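Local coordinates for protein 3-oxosteroid 1-dehydrogenase (Sterolibacterium denitrificans, PDB 7P18) that probably catalyses the 1,2-dehydrogenation of 3-oxosteroids to their 3-oxo-Delta1 products, with FAD as its cofactor, at residues L284-W292 against Y371-V381. Residues are numbered along the deposited sequence; the frame is centred on the assembly and turned at random.
Sequences LPKPTNAAW and YENHARSGSAV
Tyr371 reaches from helix 363-377 into the proline-rich loop that follows helix 277-283, its ring lying against Pro285 and its hydroxyl bonded to the carbonyl oxygen of Pro287. At CB the chain turns so that CG stands anti to the carbonyl carbon (chi1 -79°), which carries the ring toward Pro285. Pro285 CG sits 4.0 Å from the centroid of the Tyr371 ring, 3° off the normal, a CH-pi contact over one face; Val381 CG2 lies toward the rim of the other. Farther along, Tyr371 CD1 meets Pro285 CB at 4.0 Å, Tyr371 CE1 has Pro287 CD at 4.1 Å, and Lys286 O lies at the ring edge, near the ring plane. At the tip, Tyr371 OH donates to Pro287 O (2.7 Å) in the carbonyl plane. The same hydroxyl accepts from a water, which also donates to Pro285 O and bonds Thr288 OG1, itself held by Arg280. Beside the ring, Pro287 CG packs on Val381 CG1 (3.7 Å), while Trp292 CZ3 closes on the same valine methyl at 3.8 Å. A phenylalanine in place of Tyr371 would probably leave Pro287 O and the bridging water without the hydroxyl they share. The contact thus joins apolar packing on two prolines, the second after a cis peptide bond, to direct and water-mediated bonds from one phenol hydroxyl.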
loop_
_atom_site.group_PDB
_atom_site.type_symbol
_atom_site.label_atom_id
_atom_site.label_comp_id
_atom_site.label_asym_id
_atom_site.label_seq_id
_atom_site.Cartn_x
_atom_site.Cartn_y
_atom_site.Cartn_z
ATOM N N LEU A 284 12.264 12.301 7.683
ATOM C CA LEU A 284 12.199 12.060 6.209
ATOM C C LEU A 284 12.988 13.092 5.423
ATOM O O LEU A 284 13.285 14.189 5.907
ATOM C CB LEU A 284 10.733 12.064 5.784
ATOM C CG LEU A 284 9.852 10.979 6.394
ATOM C CD1 LEU A 284 8.441 11.096 5.838
ATOM C CD2 LEU A 284 10.403 9.565 6.155
ATOM N N PRO A 285 13.393 12.773 4.175
ATOM C CA PRO A 285 14.048 13.756 3.337
ATOM C C PRO A 285 13.111 14.929 3.037
ATOM O O PRO A 285 11.914 14.798 2.974
ATOM C CB PRO A 285 14.497 13.020 2.069
ATOM C CG PRO A 285 13.614 11.782 2.043
ATOM C CD PRO A 285 13.339 11.456 3.514
ATOM N N LYS A 286 13.708 16.127 2.989
ATOM C CA LYS A 286 12.989 17.357 2.584
ATOM C C LYS A 286 13.152 17.524 1.081
ATOM O O LYS A 286 14.190 17.180 0.529
ATOM C CB LYS A 286 13.529 18.571 3.360
ATOM C CG LYS A 286 12.753 18.883 4.623
ATOM C CD LYS A 286 12.783 17.805 5.685
ATOM C CE LYS A 286 14.174 17.497 6.192
ATOM N NZ LYS A 286 14.113 16.478 7.263
ATOM N N PRO A 287 12.182 18.141 0.370
ATOM C CA PRO A 287 10.946 18.620 0.977
ATOM C C PRO A 287 9.987 17.477 1.294
ATOM O O PRO A 287 9.993 16.494 0.594
ATOM C CB PRO A 287 10.294 19.476 -0.116
ATOM C CG PRO A 287 10.901 18.958 -1.395
ATOM C CD PRO A 287 12.281 18.482 -1.056
ATOM N N THR A 288 9.151 17.669 2.301
ATOM C CA THR A 288 8.220 16.641 2.809
ATOM C C THR A 288 6.921 17.323 3.153
ATOM O O THR A 288 6.959 18.422 3.701
ATOM C CB THR A 288 8.832 15.848 3.964
ATOM O OG1 THR A 288 8.082 14.647 4.204
ATOM C CG2 THR A 288 8.915 16.636 5.252
ATOM N N ASN A 289 5.810 16.699 2.818
ATOM C CA ASN A 289 4.479 17.241 3.108
ATOM C C ASN A 289 3.494 16.110 3.297
ATOM O O ASN A 289 3.332 15.298 2.357
ATOM C CB ASN A 289 4.072 18.218 2.006
ATOM C CG ASN A 289 2.960 19.120 2.463
ATOM O OD1 ASN A 289 2.042 18.684 3.114
ATOM N ND2 ASN A 289 3.054 20.398 2.121
ATOM N N ALA A 290 2.860 16.068 4.472
ATOM C CA ALA A 290 1.823 15.084 4.791
ATOM C C ALA A 290 0.693 15.153 3.747
ATOM O O ALA A 290 0.088 14.114 3.491
ATOM C CB ALA A 290 1.311 15.292 6.190
ATOM N N ALA A 291 0.407 16.332 3.165
ATOM C CA ALA A 291 -0.702 16.498 2.197
ATOM C C ALA A 291 -0.474 15.590 0.981
ATOM O O ALA A 291 -1.435 15.293 0.298
ATOM C CB ALA A 291 -0.787 17.957 1.739
ATOM N N TRP A 292 0.773 15.211 0.694
ATOM C CA TRP A 292 1.086 14.408 -0.515
ATOM C C TRP A 292 0.754 12.925 -0.283
ATOM O O TRP A 292 0.781 12.155 -1.274
ATOM C CB TRP A 292 2.532 14.579 -0.910
ATOM C CG TRP A 292 2.926 15.984 -1.205
ATOM C CD1 TRP A 292 2.103 17.032 -1.494
ATOM C CD2 TRP A 292 4.256 16.492 -1.182
ATOM N NE1 TRP A 292 2.844 18.156 -1.666
ATOM C CE2 TRP A 292 4.155 17.878 -1.463
ATOM C CE3 TRP A 292 5.521 15.953 -0.904
ATOM C CZ2 TRP A 292 5.271 18.684 -1.539
ATOM C CZ3 TRP A 292 6.625 16.759 -1.012
ATOM C CH2 TRP A 292 6.503 18.103 -1.312
ATOM N N TYR A 371 13.608 12.308 -5.330
ATOM C CA TYR A 371 14.513 12.950 -4.329
ATOM C C TYR A 371 15.928 12.982 -4.880
ATOM O O TYR A 371 16.638 14.001 -4.724
ATOM C CB TYR A 371 14.397 12.292 -2.957
ATOM C CG TYR A 371 13.199 12.723 -2.158
ATOM C CD1 TYR A 371 13.131 13.989 -1.577
ATOM C CD2 TYR A 371 12.089 11.908 -2.024
ATOM C CE1 TYR A 371 12.024 14.390 -0.846
ATOM C CE2 TYR A 371 10.986 12.282 -1.288
ATOM C CZ TYR A 371 10.933 13.551 -0.728
ATOM O OH TYR A 371 9.846 13.889 -0.006
ATOM N N GLU A 372 16.374 11.915 -5.522
ATOM C CA GLU A 372 17.754 11.845 -6.047
ATOM C C GLU A 372 17.928 12.917 -7.123
ATOM O O GLU A 372 18.960 13.653 -7.086
ATOM C CB GLU A 372 18.078 10.451 -6.581
ATOM C CG GLU A 372 19.545 10.233 -6.852
ATOM C CD GLU A 372 20.106 10.824 -8.132
ATOM O OE1 GLU A 372 19.296 11.124 -9.066
ATOM O OE2 GLU A 372 21.366 10.993 -8.196
ATOM N N ASN A 373 16.985 13.046 -8.060
ATOM C CA ASN A 373 17.118 14.085 -9.120
ATOM C C ASN A 373 16.916 15.495 -8.525
ATOM O O ASN A 373 17.589 16.415 -8.992
ATOM C CB ASN A 373 16.174 13.855 -10.284
ATOM C CG ASN A 373 16.500 14.805 -11.411
ATOM O OD1 ASN A 373 15.838 15.816 -11.567
ATOM N ND2 ASN A 373 17.554 14.502 -12.144
ATOM N N HIS A 374 16.057 15.666 -7.535
ATOM C CA HIS A 374 15.749 16.989 -6.924
ATOM C C HIS A 374 17.033 17.568 -6.315
ATOM O O HIS A 374 17.234 18.768 -6.426
ATOM C CB HIS A 374 14.604 16.870 -5.937
ATOM C CG HIS A 374 14.111 18.167 -5.426
ATOM N ND1 HIS A 374 13.430 19.050 -6.235
ATOM C CD2 HIS A 374 14.193 18.742 -4.211
ATOM C CE1 HIS A 374 13.119 20.118 -5.545
ATOM N NE2 HIS A 374 13.536 19.956 -4.297
ATOM N N ALA A 375 17.906 16.710 -5.790
ATOM C CA ALA A 375 19.174 17.112 -5.142
ATOM C C ALA A 375 20.136 17.634 -6.213
ATOM O O ALA A 375 20.902 18.521 -5.880
ATOM C CB ALA A 375 19.757 15.960 -4.348
ATOM N N ARG A 376 20.047 17.156 -7.455
ATOM C CA ARG A 376 20.883 17.641 -8.580
ATOM C C ARG A 376 20.248 18.831 -9.293
ATOM O O ARG A 376 20.998 19.752 -9.655
ATOM C CB ARG A 376 21.045 16.571 -9.653
ATOM C CG ARG A 376 21.714 15.306 -9.163
ATOM C CD ARG A 376 21.778 14.287 -10.288
ATOM N NE ARG A 376 22.507 13.129 -9.800
ATOM C CZ ARG A 376 23.831 13.032 -9.737
ATOM N NH1 ARG A 376 24.599 14.017 -10.181
ATOM N NH2 ARG A 376 24.383 11.933 -9.249
ATOM N N SER A 377 18.950 18.765 -9.593
ATOM C CA SER A 377 18.253 19.674 -10.541
ATOM C C SER A 377 17.572 20.814 -9.782
ATOM O O SER A 377 17.337 21.874 -10.403
ATOM C CB SER A 377 17.231 18.925 -11.386
ATOM O OG SER A 377 16.005 18.700 -10.667
ATOM N N GLY A 378 17.168 20.566 -8.538
ATOM C CA GLY A 378 16.320 21.479 -7.754
ATOM C C GLY A 378 14.888 21.540 -8.202
ATOM O O GLY A 378 14.183 22.380 -7.701
ATOM N N SER A 379 14.432 20.664 -9.098
ATOM C CA SER A 379 13.073 20.768 -9.663
ATOM C C SER A 379 12.516 19.385 -10.032
ATOM O O SER A 379 11.972 19.275 -11.123
ATOM C CB SER A 379 13.087 21.687 -10.886
ATOM O OG SER A 379 14.010 21.177 -11.849
ATOM N N ALA A 380 12.570 18.397 -9.141
ATOM C CA ALA A 380 11.968 17.058 -9.374
ATOM C C ALA A 380 11.008 16.654 -8.259
ATOM O O ALA A 380 10.404 15.603 -8.390
ATOM C CB ALA A 380 13.069 16.067 -9.581
ATOM N N VAL A 381 10.870 17.439 -7.190
ATOM C CA VAL A 381 9.782 17.217 -6.197
ATOM C C VAL A 381 8.997 18.508 -6.112
ATOM O O VAL A 381 9.564 19.465 -5.575
ATOM C CB VAL A 381 10.362 16.831 -4.821
ATOM C CG1 VAL A 381 9.261 16.659 -3.789
ATOM C CG2 VAL A 381 11.222 15.576 -4.920
HETATM O O HOH W 1 9.776 13.100 2.678
#